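Local coordinates for macrolide export ATP-binding/permease protein MacB (Actinobacillus actinomycetemcomitans, PDB 3FTJ) that probably forms the inner-membrane pore and supplies the ATP-driven power of a tripartite efflux pump that confers macrolide resistance, seen here as its periplasmic region alone, at residues G78-Y81 against F82-E85; A116-A119 against N120-P123; Y157-Y160 against S161-L164; S192-E195 against L196-L200; N210-T213 against I214-T217. One frame throughout, in Å; residues are numbered along the deposited sequence.

Interaction 1: G78-Y81 against F82-E85; sequences GEQY and FDVE
Phe82 and Tyr81 are neighbours in sequence, yet their rings meet as a T-shaped pair: an edge of Tyr81 is directed at a face of Phe82, the planes stand at 88°, and Tyr81 CD1 comes 4.2 Å from Phe82 CD1, nearer the rim of the face than its middle. The two first torsions allow this, for Tyr81 carries CG anti to the backbone N (chi1 180°) while Phe82 turns CG to the side of its own N. Asp83 meets the preceding residues mainly through its backbone. A water accepts from Asp83 N at 2.9 Å and donates to Glu79 O at 2.8 Å, and so joins the first turn of the helix to the loop before it. That loop ends in a type I beta turn from Gly78 to Tyr81, closed by Tyr81 N on Gly78 O, so the chain leaving strand 67-77 bends directly into the short helix 81-85 of the MacB periplasmic core domain. Val84 makes the first helical bond between the segments, its N lying 3.1 Å from Gln80 O, almost straight at 170°; its CG2 methyl also rests 3.4 Å from Gln80 O. Glu85 follows with N bonded to Tyr81 O at 3.0 Å. Its bent chain lays CG over a face of the Tyr81 ring, 3.5 Å from Tyr81 CZ, in a CH-pi contact. The carboxylate beyond it is engaged by Gln144, which donates to Glu85 OE2, while the Tyr81 ring also meets that of Tyr157.

Interaction 2: A116-A119 against N120-P123; sequences AIFA and NENP
Phe118 is covered by Pro123 on one face, and this is where the contact is tight. Pro123 CA stands over the middle of the ring in a CH-pi contact, 8° from the ring normal, and Pro123 CB comes 3.6 Å from Phe118 CD1. The opposite face is taken by Ile117 CG2, so the ring is sandwiched between its helical predecessor and the proline five residues on; Val64 of strand 49-64 packs against it as well. Phe118 CG sits beside its backbone N (chi1 -74°), a torsion that places the ring beneath the returning chain.

Toward solvent the fit is looser and more polar. Glu121 brings OE1 to the ring edge, in its plane, 3.8 Å from Phe118 CD2, with the carboxylate turned nearly perpendicular to the ring. The exposed Ala119 and Asn120 form the outer bend and meet chiefly through the backbone that joins them. On the other side of the turn from the carboxylate, Lys114, one helical turn back, donates through NZ to both Ala119 O and Glu121 O.

One backbone bond closes the bend: Glu121 N donates to Phe118 O at 2.7 Å. Ala119 leaves helical geometry with a positive phi of 47°, and the four residues from Phe118 to Glu121 make a type II' beta turn, here ending helix 111-118 and sending the chain back on the way to strand 127-130.

Interaction 3: Y157-Y160 against S161-L164; sequences YSPY and STVL
Tyr160 offers Leu164 the edge of its ring: Leu164 CD1 lies near the ring plane, 4.0 Å from Tyr160 CD1. The backbone N of Ser161 comes up obliquely, 3.0 Å from that same ring carbon. This nearness follows from a first torsion of 68°, which sets Tyr160 CG between its backbone N and carbonyl carbon and folds the ring back against the start of the helix. Val100 of helix 97-102 and Ile37 of helix 37-44 also pack against Tyr160.

The Pro159 ring is met by hydroxyl oxygens. Thr162 OG1 lies 3.5 Å from Pro159 CB and equally near CG, and Ser161 OG is 3.6 Å from Pro159 CB. These approaches to ring carbons are packing; the polar partners are Val100 O for Ser161 OG and Asn104 O for Thr162 OG1. Behind them Ser158 CB touches Val163 CG2, while Ser158 OG is held by Val106 O.

Pro159 ends strand 155-159 and occupies the N-cap position of helix 160-168. Its O accepts from Val163 N at 3.1 Å, and one residue on Tyr160 O accepts from Leu164 N at 2.9 Å, so the helical pattern starts at once. As proline has no polar side chain, this helix begins without a side-chain acceptor from its N-cap residue; in this largely buried junction the backbone carbonyls hold the first turn, and three hydroxyls bond to the backbone oxygens of Val100, Asn104 and Val106.

Interaction 4: S192-E195 against L196-L200; sequences SLTE and LLKSL
Leu196 N donates to Ser192 O at 2.9 Å, the shortest backbone bond between the two halves of this helical stretch. Three more of the same kind follow in step, Leu197 to Leu193, Lys198 to Thr194 and Ser199 to Glu195, all close to 3 Å; this is unbroken alpha-helix.

On the polar side Lys198 serves two neighbours. Its chain runs alongside Thr194, with Lys198 CD 3.6 Å from Thr194 CG2, and Lys198 CG lies against Thr194 O. A bend at chi3 (71°) then turns the ammonium group across to Glu195, where NZ meets OE2 at 3.4 Å, a salt bridge whose hydrogen bond is weak. Glu195 contributes its own bend at chi2 (-43°), which turns the carboxylate forward along the helix, toward Lys198, and OE2 also rests 3.4 Å from Lys198 CD. The pair, spaced i to i+3, thus combines a long charge contact with ordinary packing of the lysine's methylenes. Thr194 OG1 is spent on Glu190 O, and Ser192 OG similarly on Val188 O.

On the buried side Leu193 and Leu197 lie side by side, their branches CD2 and CD1 modelled closer together than methyl groups normally sit, so the exact spacing there is doubtful. Both leucines face Ile18 of strand 15-20. Strand 206-209 completes that floor, with Ile208 under Leu193 and Phe206 under Leu197, while Leu43 of helix 37-44 touches Leu193 and Leu196; helix 186-201 lies against strands 15-20 and 206-209 of the mixed sheet, with helix 37-44 alongside.

Interaction 5: N210-T213 against I214-T217; sequences NSDT and IKQT
Thr213 O is gripped twice by Thr217. The amide N donates to it at 2.9 Å and the hydroxyl OG1 at 3.0 Å, the two approaching from opposite faces of the carbonyl plane. The hydroxyl can do this because Thr217 OG1 lies beside its own backbone N (chi1 -66°), where it hangs back over the preceding turn; the bond comes from 39° above the plane and not along a lone pair. Thr213 adopts a closely similar rotamer, and its OG1 likewise turns back, to Ile208 O at the end of strand 206-209.

Asp212, Lys215 and Gln216 all carry CG anti to the backbone N, and their ends gather loosely. Lys215 bends at chi3 and chi4, yet its NZ stays 4.3 Å from Asp212 OD1, beyond a salt bridge, probably with some attraction between the charges; Lys215 NZ also makes a long, weak ion pair with Glu219. Asp212 OD2 stands 3.8 Å from Gln216 OE1, the carboxylate and amide planes steeply inclined to each other. Ile214 CG1, in contrast, lies beside its backbone N and packs back against Asn210 O.

That oxygen also accepts from Ile214 N at 3.1 Å, while the side chain of Asn210 does a second task. With chi1 at 52° its CG lies between the backbone N and the carbonyl carbon, which brings OD1 over the first turn to accept from Thr213 N at 3.0 Å; ND2 is held by Glu190 of helix 186-201, so the amide is fixed at both ends. An asparagine that satisfies with its side chain the amide three residues on is a classic helix N-cap, here opening helix 211-219 directly after strand 206-209.

All five contacts are local and follow one another along the chain; none nests within or crosses another. Interaction 1 leads strand 67-77 into helix 81-85. Interaction 2 turns the chain at the end of helix 111-118, on its way to strand 127-130, and interaction 3 passes from strand 155-159 into helix 160-168. Interactions 1 and 3 meet in space: Tyr81 CE1 lies 3.6 Å from Tyr157 CE1, and Phe82 also packs on Tyr157. Interaction 4 lies within helix 186-201 and interaction 5 begins helix 211-219, their centres about 19 Å apart and linked through Glu190. Interaction 2 lies across the chain's centre from both, about 44 Å from interaction 4, centre to centre.

Interaction 1: G78-Y81 against F82-E85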
loop_
_atom_site.group_PDB
_atom_site.type_symbol
_atom_site.label_atom_id
_atom_site.label_comp_id
_atom_site.label_asym_id
_atom_site.label_seq_id
_atom_site.Cartn_x
_atom_site.Cartn_y
_atom_site.Cartn_z
ATOM N N GLY A 78 5.694 0.636 1.654
ATOM C CA GLY A 78 6.599 0.647 2.791
ATOM C C GLY A 78 6.930 -0.730 3.352
ATOM O O GLY A 78 6.217 -1.705 3.107
ATOM N N GLU A 79 8.009 -0.795 4.128
ATOM C CA GLU A 79 8.430 -2.022 4.817
ATOM C C GLU A 79 7.309 -2.754 5.569
ATOM O O GLU A 79 7.239 -3.976 5.531
ATOM C CB GLU A 79 9.582 -1.706 5.776
ATOM C CG GLU A 79 9.910 -2.822 6.750
ATOM C CD GLU A 79 11.208 -2.568 7.488
ATOM O OE1 GLU A 79 11.532 -1.381 7.722
ATOM O OE2 GLU A 79 11.908 -3.552 7.822
ATOM N N GLN A 80 6.432 -2.007 6.239
ATOM C CA GLN A 80 5.357 -2.605 7.042
ATOM C C GLN A 80 4.139 -3.031 6.230
ATOM O O GLN A 80 3.145 -3.501 6.794
ATOM C CB GLN A 80 4.904 -1.653 8.164
ATOM C CG GLN A 80 5.986 -1.287 9.177
ATOM C CD GLN A 80 6.747 -2.506 9.678
ATOM O OE1 GLN A 80 6.154 -3.510 10.070
ATOM N NE2 GLN A 80 8.074 -2.420 9.658
ATOM N N TYR A 81 4.204 -2.871 4.911
ATOM C CA TYR A 81 3.041 -3.154 4.076
ATOM C C TYR A 81 2.510 -4.577 4.257
ATOM O O TYR A 81 1.309 -4.784 4.408
ATOM C CB TYR A 81 3.332 -2.889 2.595
ATOM C CG TYR A 81 2.148 -3.183 1.700
ATOM C CD1 TYR A 81 1.997 -4.423 1.114
ATOM C CD2 TYR A 81 1.172 -2.220 1.461
ATOM C CE1 TYR A 81 0.912 -4.706 0.302
ATOM C CE2 TYR A 81 0.085 -2.490 0.647
ATOM C CZ TYR A 81 -0.040 -3.739 0.072
ATOM O OH TYR A 81 -1.115 -4.035 -0.736
ATOM N N PHE A 82 3.401 -5.560 4.239
ATOM C CA PHE A 82 2.967 -6.954 4.258
ATOM C C PHE A 82 2.294 -7.330 5.571
ATOM O O PHE A 82 1.298 -8.054 5.584
ATOM C CB PHE A 82 4.142 -7.880 3.955
ATOM C CG PHE A 82 4.862 -7.526 2.691
ATOM C CD1 PHE A 82 4.335 -7.878 1.462
ATOM C CD2 PHE A 82 6.045 -6.813 2.733
ATOM C CE1 PHE A 82 4.994 -7.548 0.289
ATOM C CE2 PHE A 82 6.703 -6.480 1.566
ATOM C CZ PHE A 82 6.170 -6.845 0.342
ATOM N N ASP A 83 2.834 -6.820 6.670
ATOM C CA ASP A 83 2.269 -7.082 7.984
ATOM C C ASP A 83 0.866 -6.491 8.134
ATOM O O ASP A 83 -0.065 -7.173 8.558
ATOM C CB ASP A 83 3.193 -6.534 9.076
ATOM C CG ASP A 83 2.643 -6.770 10.478
ATOM O OD1 ASP A 83 2.084 -7.867 10.722
ATOM O OD2 ASP A 83 2.771 -5.858 11.327
ATOM N N VAL A 84 0.718 -5.222 7.778
ATOM C CA VAL A 84 -0.543 -4.519 7.977
ATOM C C VAL A 84 -1.637 -5.015 7.034
ATOM O O VAL A 84 -2.824 -4.924 7.340
ATOM C CB VAL A 84 -0.360 -2.998 7.818
ATOM C CG1 VAL A 84 -1.694 -2.285 7.929
ATOM C CG2 VAL A 84 0.610 -2.481 8.866
ATOM N N GLU A 85 -1.237 -5.556 5.891
ATOM C CA GLU A 85 -2.215 -6.059 4.930
ATOM C C GLU A 85 -2.493 -7.543 5.141
ATOM O O GLU A 85 -3.356 -8.124 4.482
ATOM C CB GLU A 85 -1.739 -5.808 3.499
ATOM C CG GLU A 85 -1.716 -4.342 3.111
ATOM C CD GLU A 85 -3.097 -3.807 2.802
ATOM O OE1 GLU A 85 -3.263 -2.572 2.821
ATOM O OE2 GLU A 85 -4.017 -4.618 2.542
HETATM O O HOH W 1 5.650 -6.011 6.550
#

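Interaction 2: A116-A119 against N120-P123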
loop_
_atom_site.group_PDB
_atom_site.type_symbol
_atom_site.label_atom_id
_atom_site.label_comp_id
_atom_site.label_asym_id
_atom_site.label_seq_id
_atom_site.Cartn_x
_atom_site.Cartn_y
_atom_site.Cartn_z
ATOM N N ALA A 116 1.685 -17.412 -12.110
ATOM C CA ALA A 116 1.461 -16.973 -13.485
ATOM C C ALA A 116 2.758 -16.803 -14.264
ATOM O O ALA A 116 2.841 -17.135 -15.448
ATOM C CB ALA A 116 0.663 -15.672 -13.503
ATOM N N ILE A 117 3.777 -16.295 -13.586
ATOM C CA ILE A 117 5.029 -15.931 -14.231
ATOM C C ILE A 117 6.070 -17.037 -14.153
ATOM O O ILE A 117 6.925 -17.156 -15.026
ATOM C CB ILE A 117 5.632 -14.708 -13.539
ATOM C CG1 ILE A 117 4.700 -13.509 -13.661
ATOM C CG2 ILE A 117 7.003 -14.395 -14.104
ATOM C CD1 ILE A 117 4.989 -12.466 -12.611
ATOM N N PHE A 118 6.011 -17.833 -13.093
ATOM C CA PHE A 118 7.061 -18.813 -12.835
ATOM C C PHE A 118 6.556 -20.252 -12.750
ATOM O O PHE A 118 7.347 -21.189 -12.780
ATOM C CB PHE A 118 7.839 -18.440 -11.571
ATOM C CG PHE A 118 8.774 -17.275 -11.762
ATOM C CD1 PHE A 118 8.547 -16.068 -11.123
ATOM C CD2 PHE A 118 9.876 -17.387 -12.598
ATOM C CE1 PHE A 118 9.406 -14.996 -11.306
ATOM C CE2 PHE A 118 10.740 -16.315 -12.789
ATOM C CZ PHE A 118 10.503 -15.120 -12.143
ATOM N N ALA A 119 5.240 -20.420 -12.657
ATOM C CA ALA A 119 4.652 -21.745 -12.521
ATOM C C ALA A 119 5.392 -22.543 -11.450
ATOM O O ALA A 119 5.352 -22.187 -10.272
ATOM C CB ALA A 119 4.676 -22.476 -13.857
ATOM N N ASN A 120 6.085 -23.605 -11.862
ATOM C CA ASN A 120 6.774 -24.482 -10.916
ATOM C C ASN A 120 8.267 -24.185 -10.789
ATOM O O ASN A 120 8.988 -24.871 -10.059
ATOM C CB ASN A 120 6.538 -25.956 -11.271
ATOM C CG ASN A 120 5.108 -26.404 -10.986
ATOM O OD1 ASN A 120 4.698 -26.509 -9.827
ATOM N ND2 ASN A 120 4.342 -26.666 -12.047
ATOM N N GLU A 121 8.722 -23.155 -11.493
ATOM C CA GLU A 121 10.112 -22.712 -11.409
ATOM C C GLU A 121 10.388 -21.982 -10.096
ATOM O O GLU A 121 9.487 -21.390 -9.492
ATOM C CB GLU A 121 10.441 -21.789 -12.586
ATOM C CG GLU A 121 10.038 -22.352 -13.943
ATOM C CD GLU A 121 9.851 -21.272 -15.002
ATOM O OE1 GLU A 121 10.603 -20.273 -14.988
ATOM O OE2 GLU A 121 8.947 -21.426 -15.850
ATOM N N ASN A 122 11.638 -22.029 -9.656
ATOM C CA ASN A 122 12.074 -21.246 -8.510
ATOM C C ASN A 122 12.195 -19.774 -8.889
ATOM O O ASN A 122 13.037 -19.420 -9.712
ATOM C CB ASN A 122 13.431 -21.735 -8.024
ATOM C CG ASN A 122 14.102 -20.741 -7.103
ATOM O OD1 ASN A 122 13.520 -20.318 -6.106
ATOM N ND2 ASN A 122 15.329 -20.349 -7.437
ATOM N N PRO A 123 11.368 -18.909 -8.280
ATOM C CA PRO A 123 11.364 -17.476 -8.598
ATOM C C PRO A 123 12.506 -16.697 -7.938
ATOM O O PRO A 123 12.941 -15.664 -8.466
ATOM C CB PRO A 123 10.027 -17.028 -8.017
ATOM C CG PRO A 123 9.943 -17.861 -6.763
ATOM C CD PRO A 123 10.331 -19.232 -7.283
#

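Interaction 3: Y157-Y160 against S161-L164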
loop_
_atom_site.group_PDB
_atom_site.type_symbol
_atom_site.label_atom_id
_atom_site.label_comp_id
_atom_site.label_asym_id
_atom_site.label_seq_id
_atom_site.Cartn_x
_atom_site.Cartn_y
_atom_site.Cartn_z
ATOM N N TYR A 157 5.427 -6.217 -5.421
ATOM C CA TYR A 157 5.647 -5.239 -4.360
ATOM C C TYR A 157 7.110 -4.853 -4.229
ATOM O O TYR A 157 7.975 -5.708 -4.060
ATOM C CB TYR A 157 5.137 -5.779 -3.025
ATOM C CG TYR A 157 3.702 -6.248 -3.088
ATOM C CD1 TYR A 157 2.656 -5.343 -3.046
ATOM C CD2 TYR A 157 3.397 -7.593 -3.200
ATOM C CE1 TYR A 157 1.343 -5.758 -3.104
ATOM C CE2 TYR A 157 2.083 -8.022 -3.263
ATOM C CZ TYR A 157 1.061 -7.097 -3.211
ATOM O OH TYR A 157 -0.245 -7.512 -3.268
ATOM N N SER A 158 7.369 -3.554 -4.287
ATOM C CA SER A 158 8.721 -3.017 -4.310
ATOM C C SER A 158 8.756 -1.825 -3.358
ATOM O O SER A 158 7.702 -1.304 -2.996
ATOM C CB SER A 158 9.055 -2.595 -5.745
ATOM O OG SER A 158 10.431 -2.362 -5.936
ATOM N N PRO A 159 9.953 -1.392 -2.926
ATOM C CA PRO A 159 9.962 -0.256 -1.993
ATOM C C PRO A 159 9.399 0.996 -2.641
ATOM O O PRO A 159 9.701 1.256 -3.814
ATOM C CB PRO A 159 11.456 -0.058 -1.695
ATOM C CG PRO A 159 12.087 -1.392 -1.984
ATOM C CD PRO A 159 11.304 -1.934 -3.151
ATOM N N TYR A 160 8.598 1.759 -1.897
ATOM C CA TYR A 160 8.036 3.010 -2.410
ATOM C C TYR A 160 9.130 3.914 -2.969
ATOM O O TYR A 160 8.911 4.622 -3.951
ATOM C CB TYR A 160 7.230 3.760 -1.335
ATOM C CG TYR A 160 8.059 4.333 -0.187
ATOM C CD1 TYR A 160 8.776 5.509 -0.339
ATOM C CD2 TYR A 160 8.122 3.685 1.046
ATOM C CE1 TYR A 160 9.550 6.033 0.710
ATOM C CE2 TYR A 160 8.884 4.196 2.101
ATOM C CZ TYR A 160 9.597 5.371 1.923
ATOM O OH TYR A 160 10.347 5.890 2.959
ATOM N N SER A 161 10.305 3.885 -2.340
ATOM C CA SER A 161 11.421 4.736 -2.745
ATOM C C SER A 161 11.935 4.363 -4.137
ATOM O O SER A 161 12.153 5.229 -4.988
ATOM C CB SER A 161 12.551 4.647 -1.716
ATOM O OG SER A 161 12.879 3.292 -1.450
ATOM N N THR A 162 12.124 3.068 -4.359
ATOM C CA THR A 162 12.532 2.548 -5.664
ATOM C C THR A 162 11.548 2.913 -6.766
ATOM O O THR A 162 11.942 3.326 -7.855
ATOM C CB THR A 162 12.640 1.023 -5.624
ATOM O OG1 THR A 162 13.409 0.641 -4.478
ATOM C CG2 THR A 162 13.317 0.498 -6.886
ATOM N N VAL A 163 10.263 2.768 -6.477
ATOM C CA VAL A 163 9.231 3.025 -7.470
ATOM C C VAL A 163 9.125 4.516 -7.788
ATOM O O VAL A 163 9.009 4.907 -8.945
ATOM C CB VAL A 163 7.880 2.443 -7.023
ATOM C CG1 VAL A 163 6.770 2.876 -7.953
ATOM C CG2 VAL A 163 7.975 0.947 -6.999
ATOM N N LEU A 164 9.196 5.346 -6.756
ATOM C CA LEU A 164 9.137 6.785 -6.937
ATOM C C LEU A 164 10.390 7.266 -7.657
ATOM O O LEU A 164 10.310 8.028 -8.606
ATOM C CB LEU A 164 9.011 7.496 -5.581
ATOM C CG LEU A 164 7.670 7.378 -4.851
ATOM C CD1 LEU A 164 7.790 7.891 -3.432
ATOM C CD2 LEU A 164 6.566 8.126 -5.613
#

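Interaction 4: S192-E195 against L196-L200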
loop_
_atom_site.group_PDB
_atom_site.type_symbol
_atom_site.label_atom_id
_atom_site.label_comp_id
_atom_site.label_asym_id
_atom_site.label_seq_id
_atom_site.Cartn_x
_atom_site.Cartn_y
_atom_site.Cartn_z
ATOM N N SER A 192 -7.229 13.357 15.167
ATOM C CA SER A 192 -5.903 13.976 15.206
ATOM C C SER A 192 -5.239 13.871 13.836
ATOM O O SER A 192 -4.638 14.821 13.338
ATOM C CB SER A 192 -5.016 13.281 16.240
ATOM O OG SER A 192 -5.682 13.126 17.480
ATOM N N LEU A 193 -5.357 12.692 13.241
ATOM C CA LEU A 193 -4.763 12.393 11.955
ATOM C C LEU A 193 -5.356 13.303 10.880
ATOM O O LEU A 193 -4.636 13.862 10.055
ATOM C CB LEU A 193 -5.025 10.924 11.635
ATOM C CG LEU A 193 -4.144 10.208 10.629
ATOM C CD1 LEU A 193 -4.441 8.715 10.688
ATOM C CD2 LEU A 193 -4.405 10.760 9.249
ATOM N N THR A 194 -6.678 13.452 10.906
ATOM C CA THR A 194 -7.383 14.340 9.985
ATOM C C THR A 194 -6.948 15.784 10.159
ATOM O O THR A 194 -6.680 16.485 9.189
ATOM C CB THR A 194 -8.892 14.280 10.193
ATOM O OG1 THR A 194 -9.360 12.958 9.904
ATOM C CG2 THR A 194 -9.596 15.281 9.281
ATOM N N GLU A 195 -6.881 16.242 11.399
ATOM C CA GLU A 195 -6.480 17.622 11.630
ATOM C C GLU A 195 -5.045 17.892 11.186
ATOM O O GLU A 195 -4.769 18.928 10.594
ATOM C CB GLU A 195 -6.721 18.033 13.085
ATOM C CG GLU A 195 -8.186 18.317 13.354
ATOM C CD GLU A 195 -8.829 19.129 12.228
ATOM O OE1 GLU A 195 -8.281 20.198 11.874
ATOM O OE2 GLU A 195 -9.879 18.699 11.692
ATOM N N LEU A 196 -4.142 16.949 11.452
ATOM C CA LEU A 196 -2.747 17.115 11.056
ATOM C C LEU A 196 -2.611 17.218 9.532
ATOM O O LEU A 196 -1.961 18.136 9.019
ATOM C CB LEU A 196 -1.883 15.976 11.600
ATOM C CG LEU A 196 -0.393 15.949 11.223
ATOM C CD1 LEU A 196 0.324 17.227 11.640
ATOM C CD2 LEU A 196 0.282 14.734 11.851
ATOM N N LEU A 197 -3.245 16.291 8.813
ATOM C CA LEU A 197 -3.176 16.280 7.350
ATOM C C LEU A 197 -3.837 17.487 6.698
ATOM O O LEU A 197 -3.353 17.973 5.677
ATOM C CB LEU A 197 -3.763 14.991 6.778
ATOM C CG LEU A 197 -2.848 13.775 6.836
ATOM C CD1 LEU A 197 -3.661 12.522 6.625
ATOM C CD2 LEU A 197 -1.740 13.883 5.790
ATOM N N LYS A 198 -4.953 17.950 7.261
ATOM C CA LYS A 198 -5.551 19.220 6.835
ATOM C C LYS A 198 -4.571 20.383 7.004
ATOM O O LYS A 198 -4.437 21.220 6.118
ATOM C CB LYS A 198 -6.840 19.522 7.609
ATOM C CG LYS A 198 -7.958 18.524 7.366
ATOM C CD LYS A 198 -9.117 18.711 8.335
ATOM C CE LYS A 198 -9.890 19.988 8.049
ATOM N NZ LYS A 198 -11.174 20.001 8.818
ATOM N N SER A 199 -3.904 20.433 8.154
ATOM C CA SER A 199 -2.895 21.453 8.439
ATOM C C SER A 199 -1.755 21.377 7.419
ATOM O O SER A 199 -1.277 22.398 6.910
ATOM C CB SER A 199 -2.342 21.250 9.851
ATOM O OG SER A 199 -1.402 22.252 10.197
ATOM N N LEU A 200 -1.321 20.154 7.139
ATOM C CA LEU A 200 -0.251 19.908 6.180
ATOM C C LEU A 200 -0.647 20.357 4.781
ATOM O O LEU A 200 0.086 21.106 4.128
ATOM C CB LEU A 200 0.073 18.420 6.151
ATOM C CG LEU A 200 1.392 17.881 6.701
ATOM C CD1 LEU A 200 2.107 18.867 7.580
ATOM C CD2 LEU A 200 1.146 16.554 7.417
#

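Interaction 5: N210-T213 against I214-T217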
loop_
_atom_site.group_PDB
_atom_site.type_symbol
_atom_site.label_atom_id
_atom_site.label_comp_id
_atom_site.label_asym_id
_atom_site.label_seq_id
_atom_site.Cartn_x
_atom_site.Cartn_y
_atom_site.Cartn_z
ATOM N N ASN A 210 -11.517 3.224 7.358
ATOM C CA ASN A 210 -11.283 2.348 8.496
ATOM C C ASN A 210 -12.564 1.619 8.873
ATOM O O ASN A 210 -13.567 1.707 8.164
ATOM C CB ASN A 210 -10.739 3.138 9.689
ATOM C CG ASN A 210 -11.584 4.346 10.019
ATOM O OD1 ASN A 210 -12.771 4.394 9.705
ATOM N ND2 ASN A 210 -10.977 5.332 10.664
ATOM N N SER A 211 -12.528 0.903 9.992
ATOM C CA SER A 211 -13.705 0.195 10.489
ATOM C C SER A 211 -14.913 1.127 10.587
ATOM O O SER A 211 -16.001 0.803 10.110
ATOM C CB SER A 211 -13.411 -0.425 11.853
ATOM O OG SER A 211 -14.458 -1.293 12.242
ATOM N N ASP A 212 -14.712 2.291 11.197
ATOM C CA ASP A 212 -15.792 3.261 11.348
ATOM C C ASP A 212 -16.430 3.650 10.011
ATOM O O ASP A 212 -17.650 3.796 9.920
ATOM C CB ASP A 212 -15.301 4.512 12.074
ATOM C CG ASP A 212 -16.417 5.507 12.328
ATOM O OD1 ASP A 212 -17.359 5.164 13.082
ATOM O OD2 ASP A 212 -16.354 6.630 11.768
ATOM N N THR A 213 -15.602 3.825 8.981
ATOM C CA THR A 213 -16.095 4.152 7.644
ATOM C C THR A 213 -16.986 3.052 7.076
ATOM O O THR A 213 -18.070 3.326 6.571
ATOM C CB THR A 213 -14.944 4.401 6.650
ATOM O OG1 THR A 213 -14.312 5.649 6.951
ATOM C CG2 THR A 213 -15.480 4.447 5.224
ATOM N N ILE A 214 -16.525 1.807 7.160
ATOM C CA ILE A 214 -17.323 0.675 6.696
ATOM C C ILE A 214 -18.678 0.656 7.396
ATOM O O ILE A 214 -19.720 0.587 6.748
ATOM C CB ILE A 214 -16.613 -0.670 6.938
ATOM C CG1 ILE A 214 -15.335 -0.771 6.100
ATOM C CG2 ILE A 214 -17.547 -1.833 6.616
ATOM C CD1 ILE A 214 -14.546 -2.038 6.372
ATOM N N LYS A 215 -18.661 0.725 8.722
ATOM C CA LYS A 215 -19.903 0.723 9.490
ATOM C C LYS A 215 -20.825 1.864 9.067
ATOM O O LYS A 215 -22.026 1.673 8.881
ATOM C CB LYS A 215 -19.619 0.823 10.987
ATOM C CG LYS A 215 -20.871 0.708 11.834
ATOM C CD LYS A 215 -20.606 1.039 13.291
ATOM C CE LYS A 215 -20.287 2.513 13.464
ATOM N NZ LYS A 215 -20.726 3.028 14.795
ATOM N N GLN A 216 -20.254 3.054 8.917
ATOM C CA GLN A 216 -21.038 4.229 8.569
ATOM C C GLN A 216 -21.649 4.072 7.179
ATOM O O GLN A 216 -22.748 4.558 6.908
ATOM C CB GLN A 216 -20.185 5.493 8.655
ATOM C CG GLN A 216 -20.989 6.775 8.655
ATOM C CD GLN A 216 -20.118 8.008 8.768
ATOM O OE1 GLN A 216 -19.134 8.022 9.511
ATOM N NE2 GLN A 216 -20.479 9.057 8.034
ATOM N N THR A 217 -20.936 3.376 6.302
ATOM C CA THR A 217 -21.450 3.095 4.971
ATOM C C THR A 217 -22.631 2.127 5.035
ATOM O O THR A 217 -23.635 2.318 4.353
ATOM C CB THR A 217 -20.364 2.500 4.057
ATOM O OG1 THR A 217 -19.347 3.481 3.824
ATOM C CG2 THR A 217 -20.968 2.078 2.727
#